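Local coordinates for protein D-aminopeptidase (Burkholderia sp. LK4, PDB 5TZB) that probably cleaves N-terminal beta-amino acids from peptides, as an Ntn-type beta-aminopeptidase of peptidase family S58, at residues C[219-231]-C[286-298]. Sequence-based numbering, arbitrary orientation.
Sequences QANYGVREMLRVA and LARVGGGTEDSSG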
loop_
_atom_site.group_PDB
_atom_site.type_symbol
_atom_site.label_atom_id
_atom_site.label_comp_id
_atom_site.label_asym_id
_atom_site.label_seq_id
_atom_site.Cartn_x
_atom_site.Cartn_y
_atom_site.Cartn_z
ATOM N N GLN C 219 -15.954 0.149 17.866
ATOM C CA GLN C 219 -15.504 0.147 19.249
ATOM C C GLN C 219 -14.674 1.416 19.409
ATOM O O GLN C 219 -13.521 1.474 18.978
ATOM C CB GLN C 219 -14.706 -1.116 19.574
ATOM C CG GLN C 219 -14.180 -1.197 20.991
ATOM C CD GLN C 219 -13.680 -2.588 21.325
ATOM O OE1 GLN C 219 -14.464 -3.537 21.376
ATOM N NE2 GLN C 219 -12.370 -2.720 21.545
ATOM N N ALA C 220 -15.304 2.445 19.976
ATOM C CA ALA C 220 -14.753 3.797 20.004
ATOM C C ALA C 220 -14.008 4.064 21.306
ATOM O O ALA C 220 -14.590 3.979 22.395
ATOM C CB ALA C 220 -15.867 4.835 19.805
ATOM N N ASN C 221 -12.727 4.394 21.167
ATOM C CA ASN C 221 -11.826 4.594 22.294
ATOM C C ASN C 221 -10.803 5.688 21.999
ATOM O O ASN C 221 -9.651 5.581 22.394
ATOM C CB ASN C 221 -11.108 3.278 22.610
ATOM C CG ASN C 221 -10.378 3.301 23.941
ATOM O OD1 ASN C 221 -10.952 3.638 24.972
ATOM N ND2 ASN C 221 -9.091 2.942 23.917
ATOM N N TYR C 222 -11.224 6.733 21.291
ATOM C CA TYR C 222 -10.290 7.738 20.783
ATOM C C TYR C 222 -10.718 9.146 21.214
ATOM O O TYR C 222 -11.846 9.353 21.650
ATOM C CB TYR C 222 -10.231 7.687 19.244
ATOM C CG TYR C 222 -11.440 8.396 18.682
ATOM C CD1 TYR C 222 -11.373 9.733 18.303
ATOM C CD2 TYR C 222 -12.667 7.750 18.601
ATOM C CE1 TYR C 222 -12.501 10.412 17.865
ATOM C CE2 TYR C 222 -13.808 8.418 18.155
ATOM C CZ TYR C 222 -13.710 9.753 17.784
ATOM O OH TYR C 222 -14.822 10.441 17.336
ATOM N N GLY C 223 -9.822 10.115 21.041
ATOM C CA GLY C 223 -10.233 11.502 20.947
ATOM C C GLY C 223 -10.113 12.379 22.162
ATOM O O GLY C 223 -10.274 11.945 23.309
ATOM N N VAL C 224 -9.830 13.645 21.903
ATOM C CA VAL C 224 -9.774 14.602 22.987
ATOM C C VAL C 224 -11.107 15.338 23.084
ATOM O O VAL C 224 -11.843 15.495 22.099
ATOM C CB VAL C 224 -8.619 15.605 22.810
ATOM C CG1 VAL C 224 -7.321 14.853 22.507
ATOM C CG2 VAL C 224 -8.904 16.537 21.683
ATOM N N ARG C 225 -11.408 15.763 24.297
ATOM C CA ARG C 225 -12.675 16.403 24.627
ATOM C C ARG C 225 -13.110 17.531 23.670
ATOM O O ARG C 225 -14.181 17.447 23.049
ATOM C CB ARG C 225 -12.585 16.954 26.053
ATOM C CG ARG C 225 -13.841 17.652 26.528
ATOM C CD ARG C 225 -15.011 16.688 26.731
ATOM N NE ARG C 225 -14.761 15.662 27.746
ATOM C CZ ARG C 225 -14.728 15.899 29.060
ATOM N NH1 ARG C 225 -14.899 17.138 29.525
ATOM N NH2 ARG C 225 -14.513 14.904 29.919
ATOM N N GLU C 226 -12.302 18.588 23.579
ATOM C CA GLU C 226 -12.683 19.780 22.806
ATOM C C GLU C 226 -13.008 19.493 21.348
ATOM O O GLU C 226 -13.699 20.281 20.718
ATOM C CB GLU C 226 -11.619 20.889 22.872
ATOM C CG GLU C 226 -10.197 20.453 22.601
ATOM C CD GLU C 226 -9.471 19.956 23.842
ATOM O OE1 GLU C 226 -10.092 19.282 24.697
ATOM O OE2 GLU C 226 -8.257 20.232 23.945
ATOM N N MET C 227 -12.467 18.406 20.799
ATOM C CA MET C 227 -12.635 18.094 19.379
ATOM C C MET C 227 -13.990 17.450 19.053
ATOM O O MET C 227 -14.306 17.249 17.877
ATOM C CB MET C 227 -11.518 17.161 18.884
ATOM C CG MET C 227 -10.144 17.806 18.804
ATOM S SD MET C 227 -9.981 19.128 17.603
ATOM C CE MET C 227 -8.265 19.588 17.875
ATOM N N LEU C 228 -14.756 17.060 20.075
ATOM C CA LEU C 228 -16.036 16.375 19.847
ATOM C C LEU C 228 -17.009 17.205 18.990
ATOM O O LEU C 228 -17.259 18.376 19.285
ATOM C CB LEU C 228 -16.707 16.035 21.180
ATOM C CG LEU C 228 -18.084 15.366 21.088
ATOM C CD1 LEU C 228 -18.054 14.028 20.333
ATOM C CD2 LEU C 228 -18.728 15.224 22.471
ATOM N N ARG C 229 -17.530 16.604 17.919
ATOM C CA ARG C 229 -18.551 17.256 17.102
ATOM C C ARG C 229 -19.709 16.291 16.837
ATOM O O ARG C 229 -19.497 15.127 16.509
ATOM C CB ARG C 229 -17.966 17.774 15.776
ATOM C CG ARG C 229 -16.721 18.658 15.917
ATOM C CD ARG C 229 -16.539 19.643 14.746
ATOM N NE ARG C 229 -16.749 19.015 13.442
ATOM C CZ ARG C 229 -16.384 19.544 12.273
ATOM N NH1 ARG C 229 -15.753 20.708 12.225
ATOM N NH2 ARG C 229 -16.640 18.893 11.147
ATOM N N VAL C 230 -20.935 16.782 17.004
ATOM C CA VAL C 230 -22.138 15.965 16.839
ATOM C C VAL C 230 -23.044 16.567 15.777
ATOM O O VAL C 230 -23.537 17.690 15.942
ATOM C CB VAL C 230 -22.927 15.829 18.167
ATOM C CG1 VAL C 230 -24.235 15.075 17.945
ATOM C CG2 VAL C 230 -22.085 15.128 19.209
ATOM N N ALA C 231 -23.273 15.809 14.709
ATOM C CA ALA C 231 -23.973 16.296 13.516
ATOM C C ALA C 231 -23.291 17.560 13.006
ATOM O O ALA C 231 -23.955 18.476 12.512
ATOM C CB ALA C 231 -25.442 16.555 13.794
ATOM N N LEU C 286 -15.332 9.128 10.959
ATOM C CA LEU C 286 -14.540 9.400 12.164
ATOM C C LEU C 286 -14.102 10.862 12.233
ATOM O O LEU C 286 -14.175 11.493 13.293
ATOM C CB LEU C 286 -13.304 8.479 12.201
ATOM C CG LEU C 286 -12.219 8.739 13.255
ATOM C CD1 LEU C 286 -12.775 8.621 14.683
ATOM C CD2 LEU C 286 -11.011 7.795 13.038
ATOM N N ALA C 287 -13.664 11.401 11.095
ATOM C CA ALA C 287 -13.197 12.789 11.028
ATOM C C ALA C 287 -14.308 13.760 11.393
ATOM O O ALA C 287 -14.048 14.781 12.022
ATOM C CB ALA C 287 -12.664 13.120 9.639
ATOM N N ARG C 288 -15.534 13.453 10.974
ATOM C CA ARG C 288 -16.657 14.369 11.206
ATOM C C ARG C 288 -17.074 14.421 12.683
ATOM O O ARG C 288 -17.723 15.376 13.108
ATOM C CB ARG C 288 -17.848 14.030 10.273
ATOM C CG ARG C 288 -17.508 14.423 8.831
ATOM C CD ARG C 288 -18.545 14.179 7.726
ATOM N NE ARG C 288 -19.420 13.037 7.903
ATOM C CZ ARG C 288 -20.056 12.421 6.905
ATOM N NH1 ARG C 288 -20.842 11.381 7.168
ATOM N NH2 ARG C 288 -19.888 12.813 5.644
ATOM N N VAL C 289 -16.699 13.415 13.470
ATOM C CA VAL C 289 -16.968 13.445 14.914
ATOM C C VAL C 289 -15.804 14.102 15.686
ATOM O O VAL C 289 -15.967 14.527 16.848
ATOM C CB VAL C 289 -17.244 12.033 15.451
ATOM C CG1 VAL C 289 -17.720 12.069 16.901
ATOM C CG2 VAL C 289 -18.293 11.359 14.582
ATOM N N GLY C 290 -14.639 14.199 15.037
ATOM C CA GLY C 290 -13.495 14.879 15.619
ATOM C C GLY C 290 -12.276 14.006 15.847
ATOM O O GLY C 290 -11.411 14.348 16.661
ATOM N N GLY C 291 -12.211 12.876 15.144
ATOM C CA GLY C 291 -11.104 11.945 15.257
ATOM C C GLY C 291 -10.110 11.991 14.118
ATOM O O GLY C 291 -10.195 12.853 13.231
ATOM N N GLY C 292 -9.147 11.066 14.154
ATOM C CA GLY C 292 -8.199 10.879 13.071
ATOM C C GLY C 292 -6.935 11.722 13.160
ATOM O O GLY C 292 -6.173 11.791 12.198
ATOM N N THR C 293 -6.706 12.379 14.290
ATOM C CA THR C 293 -5.545 13.269 14.401
ATOM C C THR C 293 -4.629 12.929 15.575
ATOM O O THR C 293 -3.832 13.764 16.016
ATOM C CB THR C 293 -5.987 14.765 14.480
ATOM O OG1 THR C 293 -6.846 14.967 15.602
ATOM C CG2 THR C 293 -6.750 15.161 13.243
ATOM N N GLU C 294 -4.741 11.710 16.095
ATOM C CA GLU C 294 -3.898 11.266 17.205
ATOM C C GLU C 294 -2.871 10.202 16.793
ATOM O O GLU C 294 -3.229 9.172 16.216
ATOM C CB GLU C 294 -4.754 10.702 18.345
ATOM C CG GLU C 294 -5.555 11.733 19.127
ATOM C CD GLU C 294 -6.401 11.093 20.248
ATOM O OE1 GLU C 294 -7.219 10.180 19.957
ATOM O OE2 GLU C 294 -6.238 11.511 21.421
ATOM N N ASP C 295 -1.600 10.452 17.101
ATOM C CA ASP C 295 -0.559 9.434 16.937
ATOM C C ASP C 295 -0.878 8.159 17.728
ATOM O O ASP C 295 -0.617 7.041 17.257
ATOM C CB ASP C 295 0.798 9.978 17.393
ATOM C CG ASP C 295 1.853 8.893 17.487
ATOM O OD1 ASP C 295 2.355 8.495 16.430
ATOM O OD2 ASP C 295 2.192 8.450 18.610
ATOM N N SER C 296 -1.484 8.320 18.899
ATOM C CA SER C 296 -1.669 7.187 19.813
ATOM C C SER C 296 -2.865 6.301 19.474
ATOM O O SER C 296 -3.076 5.280 20.127
ATOM C CB SER C 296 -1.846 7.670 21.248
ATOM O OG SER C 296 -3.072 8.362 21.388
ATOM N N SER C 297 -3.634 6.692 18.466
ATOM C CA SER C 297 -4.918 6.050 18.177
ATOM C C SER C 297 -4.863 4.974 17.083
ATOM O O SER C 297 -4.611 5.269 15.923
ATOM C CB SER C 297 -5.941 7.130 17.799
ATOM O OG SER C 297 -7.250 6.621 17.821
ATOM N N GLY C 298 -5.126 3.727 17.454
ATOM C CA GLY C 298 -5.175 2.647 16.485
ATOM C C GLY C 298 -6.464 2.730 15.697
ATOM O O GLY C 298 -7.509 2.233 16.134
HETATM O O HOH W 1 -7.088 11.760 24.339
HETATM O O HOH W 2 -9.671 14.078 18.914
#
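The Y222 ring takes the methyl CD1 of L286 over one face: this CH-pi contact puts L286 CD1 3.6 Å from the Y222 ring centroid, 17° off the normal and closest to CZ. E294 OE1 and G290 C lie at the ring's edge, near its plane, while G291 CA comes in obliquely to 3.3 Å from Y222 CE1. With chi1 at 79°, CG of Y222 sits between its own backbone N and carbonyl carbon, and the ring reaches across the end of helix 272-289 until Y222 OH lies 3.4 Å from V289 CG1.

That helix ends in a Schellman motif: G290 takes positive phi as the C-prime residue, G291 N donates to L286 O, and G290 N bonds weakly to A287 O. V289 N also reaches L286 O, from the opposite face of its plane. Just beyond strand 213-220 of the Ntn-hydrolase-like alpha-beta sandwich expected for family S58, 222-229 wraps this helix end, with I349 of helix 331-355 packing on Y222 and L353 on L228. Here R229 N donates to V289 O at 2.8 Å, from above the carbonyl plane, and G290, lacking a side chain, brings its CA to M227 O in a CA-H...O contact.

E294 reaches in from the loop after the helix, where 294-297 form a type I beta turn, with its chain extended beyond CG; its OE1 receives G223 N at 2.8 Å, from above the carboxylate plane and with an N-H...O angle of 144°. A water donates to E294 OE2 and, weakly, to G223 O. A second water accepts from V224 N and donates to G290 O at 2.9 Å.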